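Local coordinates for small ribosomal subunit protein uS8 (Aquifex aeolicus, PDB 3RF2) that binds 16S rRNA very tightly as part of the small ribosomal subunit, where it is thought to coordinate assembly of the platform, at residues 147-150 against 151-155; 37-40 against 41-45. One frame throughout, in Å; residues are numbered along the deposited sequence.

Contact 1. Residues 147-150 against 151-155; sequences GVMT and DHEAR
T150 and E153 exchange two hydrogen bonds where a short strand runs into a helix. E153 N donates to T150 OG1 over 3.1 Å; the first torsion of T150 (chi1 63°) sets this hydroxyl between its own backbone N and carbonyl carbon, facing the E153 amide. In return T150 N donates almost straight (173°) to E153 OE1, a longer bond of 3.3 Å that meets the oxygen on its anti side, 26° out of the carboxylate plane. The extended glutamate chain crosses the threonine at a slant to get there, and its other oxygen, OE2, makes a salt bridge with K42 of helix 31-43, so both carboxylate oxygens are engaged. E153 OE1 also lies 3.3 Å from M149 CB. A154 N bonds to T150 O at 2.9 Å, a main-chain bond of the first helical turn.

The ionic pair lies within the helix. R155 holds D151 end-on, NH1 and NH2 both converging on OD2, with NH2 3.0 Å from that oxygen; D151 OD1 takes the amide of A140 in strand 139-144. R155 also meets M130 O and the ring of Y132. A leucine in place of D151 would probably leave the A140 amide without this acceptor and the R155 guanidinium without its carboxylate mate.

Apolar contact comes from M149. Its chain, extended at the second torsion, brings SD to 4.2 Å from A154 CB. A154 also packs on V142 of strand 139-144 and on M130 of a loop.

The reciprocal pairing of T150, as N-cap, with E153 three residues on is a capping box, here starting helix 151-156 directly off strand 149-150.

Contact 2. Residues 37-40 against 41-45; sequences LDVL and KKEGF
The phenyl group of F45 stands beside L40, whose side chain crosses it at about a right angle. L40 CD2 approaches the ring obliquely and comes within 3.9 Å of F45 CB, the atom through which the two side chains touch; the ring itself leads away from the helix, and the F45 side chain also packs on I139. The other flat group at this end, the E43 carboxylate, is carried back by a bend at the second torsion (chi2 -64°), and OE2 receives a weak hydrogen bond from K42 NZ at 3.2 Å, part of a salt bridge. The stronger partner of K42 NZ is E153 OE2, with which it forms a salt bridge to helix 151-156.

V39 and E43, one turn apart, lie side by side pointing the same way, with V39 CG1 4.1 Å from E43 CG. Both also reach T150 of strand 149-150, V39 with a methyl and E43 with its carboxylate. L40 and L37 pack on I46 in strand 46-51, while K41 sends an extended chain out to a salt bridge with D48.

The backbone keeps helical bonding up to E43 N, which donates to V39 O at 2.9 Å. Then the pattern changes: F45 N reaches back to L40 O at 2.8 Å, and G44 N bonds to K41 O at 3.1 Å. G44 has a positive phi (88°), the conformation that lets both bonds form, and the result is a Schellman motif.

The chemistry thus divides the last turn of helix 31-43: V39 and L40 go to the interior, with F45 at its border, the lysine and glutamate ends pair with charges, and the amides of G44 and F45 turn back to K41 O and L40 O and end the helix.

How the contacts relate
From the N terminus, contact 2 comes first, closing the final turn of helix 31-43 before the chain enters strand 46-51. About a hundred residues later, after strand 139-144 and its turn, contact 1 starts helix 151-156 off strand 149-150. Each is a local closure, and the two follow in series with neither nesting nor crossing. In space they meet, their centres about 12 Å apart: T150 CG2 packs 3.7 Å from V39 CG1, and V148 O sits near V39 CG2. With the K42-E153 salt bridge beside it, this seam ties the helix next to the 24-28, 46-51, 93-98 sheet to the C-terminal sheet of uS8.

Contact 1. Residues 147-150 against 151-155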
ATOM      1  N   GLY A 147      -1.203 -16.362   4.270  1.00 46.97           N
ATOM      2  CA  GLY A 147      -0.889 -14.947   4.331  1.00 42.06           C
ATOM      3  C   GLY A 147      -0.730 -14.303   2.959  1.00 38.27           C
ATOM      4  O   GLY A 147      -0.811 -14.968   1.922  1.00 33.33           O
ATOM      5  N   VAL A 148      -0.506 -12.990   2.975  1.00 35.16           N
ATOM      6  CA  VAL A 148      -0.449 -12.162   1.783  1.00 38.25           C
ATOM      7  C   VAL A 148       1.001 -12.079   1.357  1.00 41.43           C
ATOM      8  O   VAL A 148       1.853 -11.732   2.169  1.00 47.94           O
ATOM      9  CB  VAL A 148      -0.985 -10.750   2.098  1.00 39.04           C
ATOM     10  CG1 VAL A 148      -0.841  -9.821   0.905  1.00 24.31           C
ATOM     11  CG2 VAL A 148      -2.444 -10.823   2.541  1.00 38.35           C
ATOM     12  N   MET A 149       1.293 -12.394   0.094  1.00 34.72           N
ATOM     13  CA  MET A 149       2.679 -12.545  -0.347  1.00 33.52           C
ATOM     14  C   MET A 149       2.803 -12.373  -1.856  1.00 33.42           C
ATOM     15  O   MET A 149       1.805 -12.175  -2.545  1.00 34.40           O
ATOM     16  CB  MET A 149       3.194 -13.930   0.052  1.00 35.62           C
ATOM     17  CG  MET A 149       2.279 -15.067  -0.419  1.00 37.47           C
ATOM     18  SD  MET A 149       2.921 -16.738  -0.149  1.00 45.97           S
ATOM     19  CE  MET A 149       2.639 -16.952   1.616  1.00 40.91           C
ATOM     20  N   THR A 150       4.022 -12.475  -2.377  1.00 28.12           N
ATOM     21  CA  THR A 150       4.224 -12.307  -3.805  1.00 29.59           C
ATOM     22  C   THR A 150       3.882 -13.574  -4.551  1.00 29.95           C
ATOM     23  O   THR A 150       3.677 -14.635  -3.954  1.00 28.11           O
ATOM     24  CB  THR A 150       5.661 -11.878  -4.162  1.00 29.12           C
ATOM     25  OG1 THR A 150       6.584 -12.897  -3.771  1.00 29.61           O
ATOM     26  CG2 THR A 150       6.018 -10.595  -3.454  1.00 24.62           C
ATOM     27  N   ASP A 151       3.788 -13.449  -5.868  1.00 28.78           N
ATOM     28  CA  ASP A 151       3.568 -14.612  -6.699  1.00 25.29           C
ATOM     29  C   ASP A 151       4.770 -15.526  -6.549  1.00 29.41           C
ATOM     30  O   ASP A 151       4.625 -16.730  -6.390  1.00 30.53           O
ATOM     31  CB  ASP A 151       3.341 -14.218  -8.162  1.00 25.50           C
ATOM     32  CG  ASP A 151       4.451 -13.311  -8.699  1.00 30.23           C
ATOM     33  OD1 ASP A 151       4.618 -12.194  -8.170  1.00 28.47           O
ATOM     34  OD2 ASP A 151       5.145 -13.717  -9.643  1.00 29.16           O
ATOM     35  N   HIS A 152       5.961 -14.946  -6.561  1.00 35.06           N
ATOM     36  CA  HIS A 152       7.172 -15.734  -6.386  1.00 37.12           C
ATOM     37  C   HIS A 152       7.097 -16.598  -5.130  1.00 40.71           C
ATOM     38  O   HIS A 152       7.426 -17.784  -5.157  1.00 41.76           O
ATOM     39  CB  HIS A 152       8.417 -14.839  -6.361  1.00 37.59           C
ATOM     40  CG  HIS A 152       9.694 -15.591  -6.160  1.00 47.87           C
ATOM     41  ND1 HIS A 152      10.193 -15.898  -4.909  1.00 52.96           N
ATOM     42  CD2 HIS A 152      10.575 -16.117  -7.048  1.00 49.37           C
ATOM     43  CE1 HIS A 152      11.319 -16.574  -5.036  1.00 53.12           C
ATOM     44  NE2 HIS A 152      11.573 -16.720  -6.327  1.00 51.09           N
ATOM     45  N   GLU A 153       6.654 -16.017  -4.025  1.00 43.97           N
ATOM     46  CA  GLU A 153       6.588 -16.776  -2.781  1.00 44.35           C
ATOM     47  C   GLU A 153       5.460 -17.804  -2.806  1.00 40.35           C
ATOM     48  O   GLU A 153       5.638 -18.938  -2.359  1.00 40.70           O
ATOM     49  CB  GLU A 153       6.476 -15.841  -1.575  1.00 50.89           C
ATOM     50  CG  GLU A 153       7.725 -14.995  -1.385  1.00 56.22           C
ATOM     51  CD  GLU A 153       7.539 -13.854  -0.403  1.00 63.78           C
ATOM     52  OE1 GLU A 153       6.411 -13.310  -0.298  1.00 61.73           O
ATOM     53  OE2 GLU A 153       8.538 -13.499   0.264  1.00 69.49           O
ATOM     54  N   ALA A 154       4.303 -17.416  -3.335  1.00 37.23           N
ATOM     55  CA  ALA A 154       3.196 -18.358  -3.459  1.00 37.97           C
ATOM     56  C   ALA A 154       3.660 -19.588  -4.230  1.00 39.34           C
ATOM     57  O   ALA A 154       3.397 -20.716  -3.815  1.00 44.22           O
ATOM     58  CB  ALA A 154       1.999 -17.710  -4.144  1.00 35.10           C
ATOM     59  N   ARG A 155       4.365 -19.376  -5.340  1.00 36.66           N
ATOM     60  CA  ARG A 155       4.884 -20.497  -6.123  1.00 38.46           C
ATOM     61  C   ARG A 155       5.828 -21.354  -5.288  1.00 46.90           C
ATOM     62  O   ARG A 155       5.687 -22.580  -5.234  1.00 49.29           O
ATOM     63  CB  ARG A 155       5.590 -20.029  -7.404  1.00 37.29           C
ATOM     64  CG  ARG A 155       4.658 -19.836  -8.601  1.00 35.77           C
ATOM     65  CD  ARG A 155       5.425 -19.405  -9.840  1.00 37.74           C
ATOM     66  NE  ARG A 155       4.706 -18.359 -10.548  1.00 39.51           N
ATOM     67  CZ  ARG A 155       4.989 -17.063 -10.462  1.00 40.62           C
ATOM     68  NH1 ARG A 155       6.003 -16.642  -9.708  1.00 39.76           N
ATOM     69  NH2 ARG A 155       4.258 -16.186 -11.139  1.00 38.70           N
TER

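Contact 2. Residues 37-40 against 41-45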
ATOM      1  N   LEU A  37       1.025  -3.552   2.328  1.00 30.30           N
ATOM      2  CA  LEU A  37       2.108  -2.597   2.486  1.00 33.60           C
ATOM      3  C   LEU A  37       3.378  -3.281   2.917  1.00 37.11           C
ATOM      4  O   LEU A  37       4.469  -2.831   2.580  1.00 37.86           O
ATOM      5  CB  LEU A  37       1.733  -1.536   3.496  1.00 32.78           C
ATOM      6  CG  LEU A  37       0.645  -0.584   3.041  1.00 32.91           C
ATOM      7  CD1 LEU A  37       0.228   0.347   4.189  1.00 32.96           C
ATOM      8  CD2 LEU A  37       1.212   0.198   1.927  1.00 28.12           C
ATOM      9  N   ASP A  38       3.244  -4.369   3.662  1.00 38.56           N
ATOM     10  CA  ASP A  38       4.416  -5.109   4.118  1.00 37.21           C
ATOM     11  C   ASP A  38       5.075  -5.842   2.963  1.00 33.42           C
ATOM     12  O   ASP A  38       6.311  -5.931   2.898  1.00 35.16           O
ATOM     13  CB  ASP A  38       4.053  -6.079   5.238  1.00 44.56           C
ATOM     14  CG  ASP A  38       4.460  -5.565   6.607  1.00 55.16           C
ATOM     15  OD1 ASP A  38       4.222  -4.377   6.901  1.00 55.25           O
ATOM     16  OD2 ASP A  38       5.044  -6.349   7.382  1.00 62.20           O
ATOM     17  N   VAL A  39       4.257  -6.346   2.045  1.00 27.01           N
ATOM     18  CA  VAL A  39       4.809  -6.874   0.799  1.00 30.39           C
ATOM     19  C   VAL A  39       5.524  -5.777   0.009  1.00 31.28           C
ATOM     20  O   VAL A  39       6.631  -5.973  -0.493  1.00 31.81           O
ATOM     21  CB  VAL A  39       3.731  -7.466  -0.126  1.00 31.49           C
ATOM     22  CG1 VAL A  39       4.396  -8.064  -1.383  1.00 28.01           C
ATOM     23  CG2 VAL A  39       2.872  -8.503   0.624  1.00 32.43           C
ATOM     24  N   LEU A  40       4.870  -4.628  -0.118  1.00 31.54           N
ATOM     25  CA  LEU A  40       5.413  -3.535  -0.916  1.00 29.11           C
ATOM     26  C   LEU A  40       6.764  -3.055  -0.355  1.00 27.57           C
ATOM     27  O   LEU A  40       7.693  -2.764  -1.113  1.00 26.84           O
ATOM     28  CB  LEU A  40       4.411  -2.377  -0.991  1.00 28.00           C
ATOM     29  CG  LEU A  40       3.146  -2.542  -1.841  1.00 27.48           C
ATOM     30  CD1 LEU A  40       2.303  -1.289  -1.770  1.00 22.53           C
ATOM     31  CD2 LEU A  40       3.518  -2.819  -3.285  1.00 24.39           C
ATOM     32  N   LYS A  41       6.862  -2.985   0.966  1.00 24.39           N
ATOM     33  CA  LYS A  41       8.105  -2.594   1.639  1.00 28.99           C
ATOM     34  C   LYS A  41       9.202  -3.641   1.444  1.00 34.69           C
ATOM     35  O   LYS A  41      10.350  -3.327   1.121  1.00 33.20           O
ATOM     36  CB  LYS A  41       7.864  -2.426   3.130  1.00 27.73           C
ATOM     37  CG  LYS A  41       9.088  -1.894   3.887  1.00 29.41           C
ATOM     38  CD  LYS A  41       8.863  -2.064   5.369  1.00 31.82           C
ATOM     39  CE  LYS A  41      10.013  -1.481   6.184  1.00 38.44           C
ATOM     40  NZ  LYS A  41       9.646  -1.427   7.632  1.00 42.52           N
ATOM     41  N   LYS A  42       8.827  -4.896   1.647  1.00 37.11           N
ATOM     42  CA  LYS A  42       9.742  -6.006   1.480  1.00 39.72           C
ATOM     43  C   LYS A  42      10.295  -6.070   0.051  1.00 36.21           C
ATOM     44  O   LYS A  42      11.447  -6.440  -0.148  1.00 32.07           O
ATOM     45  CB  LYS A  42       9.026  -7.312   1.840  1.00 50.26           C
ATOM     46  CG  LYS A  42       9.885  -8.552   1.677  1.00 58.66           C
ATOM     47  CD  LYS A  42       9.086  -9.833   1.916  1.00 63.62           C
ATOM     48  CE  LYS A  42       9.897 -11.063   1.526  1.00 66.16           C
ATOM     49  NZ  LYS A  42      10.320 -10.994   0.096  1.00 68.29           N
ATOM     50  N   GLU A  43       9.479  -5.716  -0.943  1.00 31.79           N
ATOM     51  CA  GLU A  43       9.921  -5.786  -2.334  1.00 33.62           C
ATOM     52  C   GLU A  43      10.622  -4.528  -2.818  1.00 31.62           C
ATOM     53  O   GLU A  43      11.140  -4.495  -3.930  1.00 33.82           O
ATOM     54  CB  GLU A  43       8.744  -6.093  -3.260  1.00 34.27           C
ATOM     55  CG  GLU A  43       8.160  -7.461  -3.020  1.00 36.94           C
ATOM     56  CD  GLU A  43       9.150  -8.551  -3.327  1.00 44.27           C
ATOM     57  OE1 GLU A  43       9.772  -8.481  -4.414  1.00 39.48           O
ATOM     58  OE2 GLU A  43       9.312  -9.459  -2.475  1.00 52.35           O
ATOM     59  N   GLY A  44      10.613  -3.487  -1.998  1.00 28.02           N
ATOM     60  CA  GLY A  44      11.303  -2.258  -2.342  1.00 29.09           C
ATOM     61  C   GLY A  44      10.480  -1.272  -3.144  1.00 29.95           C
ATOM     62  O   GLY A  44      11.025  -0.361  -3.764  1.00 31.46           O
ATOM     63  N   PHE A  45       9.162  -1.445  -3.134  1.00 28.49           N
ATOM     64  CA  PHE A  45       8.278  -0.576  -3.883  1.00 21.39           C
ATOM     65  C   PHE A  45       7.910   0.673  -3.089  1.00 26.54           C
ATOM     66  O   PHE A  45       7.572   1.695  -3.676  1.00 25.27           O
ATOM     67  CB  PHE A  45       7.025  -1.333  -4.331  1.00 21.28           C
ATOM     68  CG  PHE A  45       7.252  -2.209  -5.535  1.00 23.56           C
ATOM     69  CD1 PHE A  45       7.432  -1.647  -6.782  1.00 20.13           C
ATOM     70  CD2 PHE A  45       7.277  -3.582  -5.418  1.00 23.60           C
ATOM     71  CE1 PHE A  45       7.638  -2.434  -7.890  1.00 20.62           C
ATOM     72  CE2 PHE A  45       7.494  -4.387  -6.532  1.00 24.93           C
ATOM     73  CZ  PHE A  45       7.674  -3.810  -7.770  1.00 23.02           C
TER